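Local coordinates for metallophosphoesterase (Clostridium thermocellum, PDB 4J6O), which probably removes 2' and 3' phosphates from RNA ends during bacterial RNA repair, as the manganese-binding, calcineurin-like phosphatase domain of Pnkp, at residues R165-G168 with K169-E172. Numbering follows the deposited sequence.
Sequences RGSG and KVRE
S167 and V170 meet where the chain turns from a loop into a helix, and S167 occupies the N-cap position. The first turn of a helix has backbone N-H groups that lack an i-4 carbonyl inside the helix, and a serine, with its short hydroxyl arm, can take one over. Here OG lies between the backbone N and the carbonyl carbon (chi1 70°), which brings it within range of V170 N. It accepts a weak hydrogen bond from V170 N at 3.3 Å. The same N-H also makes a weak, strongly bent bond to S167 O (124°), while R171 N gives that oxygen a straighter one of 3.2 Å, the first i to i+4 bond of the helix. E172 N to G168 O, 2.9 Å, is the next. G168, the first residue of the helix, has ordinary helical torsions and takes part through its backbone carbonyl.

V170 is the buried residue of this turn. Its CB rests 3.6 Å from both S167 O and R165 O. From there the branches part: CG1, anti to the backbone N (chi1 179°), approaches R165 O at 3.3 Å, whereas CG2 lies against S167 OG, 3.1 Å away, and also touches the CB of R165. A compact, branched hydrocarbon thus covers the loop just before the cap and packs on M158 and F162. E172 is exposed, which suits its carboxylate, while its aliphatic CG lies 3.2 Å from G168 O; an acidic group this near a helix N-terminus is probably favourable to the helix dipole.

NH2 of R165 bonds to E161 O, earlier in the same loop. The cap begins helix 168-176 at the end of the long connection from strand 151-154, and R171 extends from this first turn to V98 and R102 of helix 95-104.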
loop_
_atom_site.group_PDB
_atom_site.type_symbol
_atom_site.label_atom_id
_atom_site.label_comp_id
_atom_site.label_asym_id
_atom_site.label_seq_id
_atom_site.Cartn_x
_atom_site.Cartn_y
_atom_site.Cartn_z
ATOM N N ARG A 165 6.898 13.136 -11.409
ATOM C CA ARG A 165 6.754 14.489 -10.899
ATOM C C ARG A 165 6.567 14.561 -9.382
ATOM O O ARG A 165 5.937 13.700 -8.762
ATOM C CB ARG A 165 5.688 15.281 -11.667
ATOM C CG ARG A 165 6.040 15.356 -13.145
ATOM C CD ARG A 165 4.926 15.941 -13.952
ATOM N NE ARG A 165 4.425 17.191 -13.404
ATOM C CZ ARG A 165 3.318 17.790 -13.828
ATOM N NH1 ARG A 165 2.933 18.940 -13.284
ATOM N NH2 ARG A 165 2.597 17.236 -14.803
ATOM N N GLY A 166 7.147 15.601 -8.797
ATOM C CA GLY A 166 7.217 15.681 -7.364
ATOM C C GLY A 166 6.284 16.721 -6.798
ATOM O O GLY A 166 6.390 17.034 -5.623
ATOM N N SER A 167 5.358 17.239 -7.601
ATOM C CA SER A 167 4.460 18.302 -7.104
ATOM C C SER A 167 3.436 17.814 -6.081
ATOM O O SER A 167 3.198 16.609 -5.950
ATOM C CB SER A 167 3.715 18.952 -8.268
ATOM O OG SER A 167 2.772 18.037 -8.788
ATOM N N GLY A 168 2.787 18.758 -5.384
ATOM C CA GLY A 168 1.762 18.391 -4.393
ATOM C C GLY A 168 0.542 17.691 -5.003
ATOM O O GLY A 168 -0.021 16.734 -4.445
ATOM N N LYS A 169 0.146 18.179 -6.172
ATOM C CA LYS A 169 -0.928 17.579 -6.962
ATOM C C LYS A 169 -0.636 16.150 -7.343
ATOM O O LYS A 169 -1.547 15.336 -7.357
ATOM C CB LYS A 169 -1.157 18.406 -8.228
ATOM C CG LYS A 169 -2.427 18.033 -8.992
ATOM C CD LYS A 169 -2.730 19.100 -10.064
ATOM C CE LYS A 169 -4.183 19.056 -10.596
ATOM N NZ LYS A 169 -4.462 20.250 -11.462
ATOM N N VAL A 170 0.622 15.809 -7.625
ATOM C CA VAL A 170 0.957 14.419 -7.934
ATOM C C VAL A 170 0.864 13.542 -6.698
ATOM O O VAL A 170 0.393 12.378 -6.784
ATOM C CB VAL A 170 2.357 14.318 -8.576
ATOM C CG1 VAL A 170 2.702 12.849 -8.875
ATOM C CG2 VAL A 170 2.388 15.132 -9.856
ATOM N N ARG A 171 1.232 14.075 -5.537
ATOM C CA ARG A 171 1.110 13.284 -4.335
ATOM C C ARG A 171 -0.382 13.060 -3.999
ATOM O O ARG A 171 -0.792 11.951 -3.631
ATOM C CB ARG A 171 1.861 13.926 -3.173
ATOM C CG ARG A 171 1.577 13.229 -1.886
ATOM C CD ARG A 171 2.191 13.934 -0.691
ATOM N NE ARG A 171 2.480 12.971 0.380
ATOM C CZ ARG A 171 1.853 12.911 1.552
ATOM N NH1 ARG A 171 0.869 13.777 1.867
ATOM N NH2 ARG A 171 2.234 11.976 2.419
ATOM N N GLU A 172 -1.215 14.073 -4.218
ATOM C CA GLU A 172 -2.635 13.849 -3.976
ATOM C C GLU A 172 -3.216 12.768 -4.895
ATOM O O GLU A 172 -4.082 11.955 -4.481
ATOM C CB GLU A 172 -3.416 15.176 -4.158
ATOM C CG GLU A 172 -2.948 16.237 -3.235
ATOM C CD GLU A 172 -3.711 17.565 -3.450
ATOM O OE1 GLU A 172 -4.756 17.560 -4.149
ATOM O OE2 GLU A 172 -3.253 18.604 -2.924
#